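Local structure of homoserine O-acetyltransferase (Bacillus anthracis str. 'Ames Ancestor', 3I1I) at residues E307-M312 / G337-V342; V172-G177 / R371-F376. The protein probably transfers an acetyl group from acetyl-CoA to the hydroxyl of homoserine. All blocks are in the same frame, centred on the assembly; numbering follows the deposited sequence.

In the fold
Following the chain from the N terminus, strand 174-178 lies inside the main sheet, two strands in from its 340-342 edge, and its leading residues form the first half of contact 2. After a long, largely helical stretch, strand 309-313 lies down beside it; helix 324-335 then leads to strand 340-342, which closes contact 1 after a short beta-alpha-beta excursion. Helix 362-370 follows, and the C-terminal tail 371-376 returns to the start of strand 174-178, closing the much longer loop of contact 2. Contact 1 is therefore nested inside contact 2. The two are joined directly: the amide of G177 meets the carbonyl of L311, and S375 OG lies 2.7 Å from E307 O, a probable hydrogen bond.

Contact 1 (E307-M312 / G337-V342); sequences EANVLM and GKYAEV
Strands 309-312 and 340-342 run side by side in the same direction, their axes 9° apart and 4.8 Å at closest approach, with V310 opposite A340, L311 opposite E341 and M312 opposite V342. They are the two strands of a beta-alpha-beta unit of the alpha/beta hydrolase fold, joined through helix 324-335, and strand 340-342 is the outermost of the sheet within this chain. Three backbone bonds set the parallel register: V310 N to Y339 O, E341 N to V310 O, and M312 N to E341 O, the last 2.8 Å long. On one face V310 CB packs on A340 CB at 4.1 Å; M312 and V342 lie on the same face, where M312 touches N326 and V342 touches Y327 and V330 of helix 324-335. On the other face F368 and K364 of helix 362-370 lie over L311, whose CD1 comes 3.4 Å from E341 CG, a provisional contact because E341 is modelled in two conformers and this is one of them. In that conformer OE1 forms a salt bridge with K364, and Y339 OH donates to OE2 from above the carboxylate plane. K338 NZ stays 4.2 Å from E307 OE2, too far for a salt bridge, and bonds instead to S304 O and Q336 OE1. At the entry to the strands the amide of N309 slants past the Y339 ring, the planes 30° apart, with OD1 3.8 Å from Y339 CB; its polar atoms are engaged by the tail, ND2 by K372 O and OD1 by S374 N.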
# COMPACT_ATOMS: atom_id res chain seq x y z
N GLU A 307 30.99 -14.05 -17.37
CA GLU A 307 31.60 -15.17 -18.10
C GLU A 307 31.03 -16.53 -17.66
O GLU A 307 31.37 -17.54 -18.22
CB GLU A 307 33.14 -15.15 -17.97
CG GLU A 307 33.82 -13.80 -18.37
CD GLU A 307 33.60 -13.36 -19.86
OE1 GLU A 307 33.39 -14.24 -20.69
OE2 GLU A 307 33.68 -12.14 -20.20
N ALA A 308 30.15 -16.54 -16.66
CA ALA A 308 29.50 -17.77 -16.20
C ALA A 308 28.55 -18.29 -17.28
O ALA A 308 28.03 -17.51 -18.08
CB ALA A 308 28.74 -17.52 -14.94
N ASN A 309 28.31 -19.59 -17.30
CA ASN A 309 27.15 -20.15 -18.00
C ASN A 309 25.97 -19.63 -17.23
O ASN A 309 25.99 -19.73 -16.02
CB ASN A 309 27.15 -21.69 -17.92
CG ASN A 309 28.08 -22.36 -18.91
OD1 ASN A 309 28.91 -21.74 -19.53
ND2 ASN A 309 27.93 -23.67 -19.07
N VAL A 310 24.97 -19.07 -17.89
CA VAL A 310 23.84 -18.45 -17.17
C VAL A 310 22.50 -19.15 -17.46
O VAL A 310 22.18 -19.40 -18.63
CB VAL A 310 23.70 -16.93 -17.52
CG1 VAL A 310 22.32 -16.35 -17.10
CG2 VAL A 310 24.87 -16.13 -16.88
N LEU A 311 21.76 -19.47 -16.40
CA LEU A 311 20.41 -20.05 -16.48
C LEU A 311 19.41 -19.19 -15.69
O LEU A 311 19.56 -19.01 -14.48
CB LEU A 311 20.39 -21.49 -15.92
CG LEU A 311 19.01 -22.23 -15.94
CD1 LEU A 311 18.38 -22.34 -17.39
CD2 LEU A 311 19.09 -23.60 -15.30
N MSE A 312 18.42 -18.63 -16.38
CA MSE A 312 17.35 -17.85 -15.72
C MSE A 312 16.05 -18.70 -15.72
O MSE A 312 15.65 -19.29 -16.76
CB MSE A 312 17.12 -16.52 -16.45
CG MSE A 312 18.30 -15.54 -16.58
SE MSE A 312 18.99 -15.03 -14.83
CE MSE A 312 17.55 -13.75 -14.44
N GLY A 337 28.08 -13.77 -27.47
CA GLY A 337 28.71 -15.07 -27.61
C GLY A 337 28.75 -15.88 -26.32
O GLY A 337 29.45 -16.87 -26.23
N LYS A 338 27.98 -15.50 -25.31
CA LYS A 338 27.96 -16.30 -24.08
C LYS A 338 26.88 -17.37 -24.03
O LYS A 338 25.90 -17.33 -24.79
CB LYS A 338 27.86 -15.37 -22.90
CG LYS A 338 29.15 -14.58 -22.78
CD LYS A 338 28.97 -13.31 -22.02
CE LYS A 338 30.20 -12.39 -22.19
NZ LYS A 338 29.86 -11.14 -21.50
N TYR A 339 27.08 -18.36 -23.16
CA TYR A 339 26.10 -19.39 -22.94
C TYR A 339 25.07 -18.89 -21.91
O TYR A 339 25.42 -18.60 -20.74
CB TYR A 339 26.73 -20.71 -22.45
CG TYR A 339 25.71 -21.84 -22.42
CD1 TYR A 339 25.59 -22.74 -23.48
CD2 TYR A 339 24.80 -21.93 -21.39
CE1 TYR A 339 24.60 -23.75 -23.45
CE2 TYR A 339 23.82 -22.91 -21.36
CZ TYR A 339 23.73 -23.82 -22.38
OH TYR A 339 22.73 -24.76 -22.30
N ALA A 340 23.81 -18.83 -22.34
CA ALA A 340 22.75 -18.30 -21.50
C ALA A 340 21.40 -18.82 -21.98
O ALA A 340 21.18 -18.90 -23.20
CB ALA A 340 22.78 -16.77 -21.50
N GLU A 341 20.53 -19.21 -21.05
CA GLU A 341 19.21 -19.73 -21.39
C GLU A 341 18.15 -19.35 -20.36
O GLU A 341 18.47 -19.10 -19.18
CB GLU A 341 19.22 -21.25 -21.65
CG GLU A 341 19.67 -22.14 -20.49
CD GLU A 341 19.64 -23.69 -20.83
OE1 GLU A 341 18.59 -24.21 -21.32
OE2 GLU A 341 20.68 -24.38 -20.59
N VAL A 342 16.90 -19.28 -20.82
CA VAL A 342 15.72 -19.10 -19.98
C VAL A 342 15.00 -20.44 -19.95
O VAL A 342 14.81 -21.07 -20.97
CB VAL A 342 14.71 -18.07 -20.54
CG1 VAL A 342 13.51 -17.97 -19.61
CG2 VAL A 342 15.37 -16.69 -20.75

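Contact 2 (V172-G177 / R371-F376)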
# COMPACT_ATOMS: atom_id res chain seq x y z
N VAL A 172 33.08 -17.34 -10.99
CA VAL A 172 31.77 -17.97 -11.10
C VAL A 172 31.64 -18.81 -12.37
O VAL A 172 31.63 -18.30 -13.48
CB VAL A 172 30.65 -16.91 -11.06
CG1 VAL A 172 29.26 -17.55 -11.20
CG2 VAL A 172 30.74 -16.04 -9.79
N GLU A 173 31.50 -20.11 -12.22
CA GLU A 173 31.36 -20.98 -13.38
C GLU A 173 29.96 -20.96 -13.97
O GLU A 173 29.79 -21.04 -15.21
CB GLU A 173 31.74 -22.40 -13.03
CG GLU A 173 33.20 -22.49 -12.62
CD GLU A 173 33.67 -23.90 -12.35
OE1 GLU A 173 32.97 -24.89 -12.66
OE2 GLU A 173 34.78 -24.01 -11.81
N ARG A 174 28.99 -20.85 -13.07
CA ARG A 174 27.59 -21.00 -13.41
C ARG A 174 26.78 -20.12 -12.52
O ARG A 174 27.01 -20.05 -11.33
CB ARG A 174 27.15 -22.42 -13.19
CG ARG A 174 27.86 -23.42 -14.03
CD ARG A 174 27.44 -24.86 -13.69
NE ARG A 174 28.32 -25.82 -14.34
CZ ARG A 174 29.58 -26.05 -13.98
NH1 ARG A 174 30.15 -25.42 -12.94
NH2 ARG A 174 30.30 -26.93 -14.66
N MSE A 175 25.78 -19.45 -13.09
CA MSE A 175 24.84 -18.68 -12.28
C MSE A 175 23.41 -19.10 -12.60
O MSE A 175 23.05 -19.21 -13.75
CB MSE A 175 25.04 -17.20 -12.52
CG MSE A 175 24.25 -16.33 -11.57
SE MSE A 175 22.53 -15.83 -12.34
CE MSE A 175 23.22 -14.55 -13.62
N ILE A 176 22.60 -19.38 -11.58
CA ILE A 176 21.21 -19.75 -11.81
C ILE A 176 20.37 -18.74 -11.04
O ILE A 176 20.48 -18.63 -9.83
CB ILE A 176 20.86 -21.16 -11.29
CG1 ILE A 176 21.78 -22.22 -11.92
CG2 ILE A 176 19.38 -21.48 -11.58
CD1 ILE A 176 21.43 -23.68 -11.54
N GLY A 177 19.55 -18.01 -11.76
CA GLY A 177 18.77 -16.96 -11.17
C GLY A 177 17.30 -17.35 -11.29
O GLY A 177 16.72 -17.35 -12.41
N ARG A 371 26.50 -29.36 -16.87
CA ARG A 371 27.01 -28.93 -18.16
C ARG A 371 28.37 -28.21 -17.96
O ARG A 371 28.57 -27.51 -16.96
CB ARG A 371 25.99 -28.02 -18.82
CG ARG A 371 26.41 -27.41 -20.12
CD ARG A 371 25.43 -26.34 -20.48
NE ARG A 371 24.09 -26.89 -20.66
CZ ARG A 371 23.67 -27.49 -21.78
NH1 ARG A 371 24.49 -27.59 -22.83
NH2 ARG A 371 22.43 -27.98 -21.86
N LYS A 372 29.27 -28.39 -18.92
CA LYS A 372 30.60 -27.80 -18.83
C LYS A 372 30.60 -26.29 -19.11
O LYS A 372 29.76 -25.77 -19.85
CB LYS A 372 31.57 -28.51 -19.78
CG LYS A 372 31.43 -28.11 -21.24
CD LYS A 372 32.36 -28.93 -22.15
CE LYS A 372 32.64 -28.20 -23.46
NZ LYS A 372 33.61 -27.05 -23.26
N VAL A 373 31.56 -25.60 -18.51
CA VAL A 373 31.69 -24.16 -18.64
C VAL A 373 32.14 -23.81 -20.06
O VAL A 373 33.05 -24.42 -20.60
CB VAL A 373 32.64 -23.59 -17.57
CG1 VAL A 373 32.84 -22.03 -17.73
CG2 VAL A 373 32.09 -23.97 -16.20
N SER A 374 31.46 -22.83 -20.65
CA SER A 374 31.59 -22.53 -22.08
C SER A 374 32.76 -21.58 -22.33
O SER A 374 33.56 -21.82 -23.23
CB SER A 374 30.28 -21.96 -22.66
OG SER A 374 30.54 -20.96 -23.63
N SER A 375 32.86 -20.54 -21.51
CA SER A 375 33.98 -19.60 -21.55
C SER A 375 35.19 -20.18 -20.78
O SER A 375 35.15 -21.29 -20.29
CB SER A 375 33.54 -18.25 -20.92
OG SER A 375 33.67 -18.26 -19.50
N PHE A 376 36.27 -19.41 -20.70
CA PHE A 376 37.37 -19.72 -19.75
C PHE A 376 37.14 -18.88 -18.46
O PHE A 376 37.19 -19.37 -17.33
CB PHE A 376 38.74 -19.41 -20.40
CG PHE A 376 38.92 -20.05 -21.78
CD1 PHE A 376 38.47 -19.41 -22.93
CD2 PHE A 376 39.52 -21.31 -21.92
CE1 PHE A 376 38.61 -20.00 -24.18
CE2 PHE A 376 39.67 -21.91 -23.18
CZ PHE A 376 39.20 -21.25 -24.31
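The guanidinium of R174 meets the tail along two directions, an edge turned to the carbonyl of R371 and a face turned to V373. Along the edge, NE and NH2 both donate to R371 O, at 3.1 Å from NE and 2.9 Å from NH2, a side-on grip of a single oxygen. That oxygen lies in the guanidinium plane, within 9° for either nitrogen; NE approaches nearly in line with the carbonyl bond, whereas NH2 comes in tilted from the carbonyl plane. Over one face, V373 CG2 stands 3.7 Å above the plane, displaced toward the rim, with NH2 its closest guanidinium atom. The same methyl also reaches the neighbouring residue, touching E173 CB at 3.6 Å, and the E173 and V373 side chains cross at about a right angle. E173 keeps its chain extended beyond CG (chi2 -176°), which brings OE1 2.9 Å from R174 NH1 in a salt bridge on the anti side of the carboxylate. With H149 O as a further acceptor for NH1, all three guanidinium nitrogens are engaged, so the group's rotation is fixed by partners at both ends. The contact lies at the surface, where hydrogen bonds and V373 hold the tail after helix 362-370 to the start of strand 174-178, a C-terminal segment fastened at the N-terminal ends of the parallel strands in the mixed central sheet of an alpha/beta hydrolase fold.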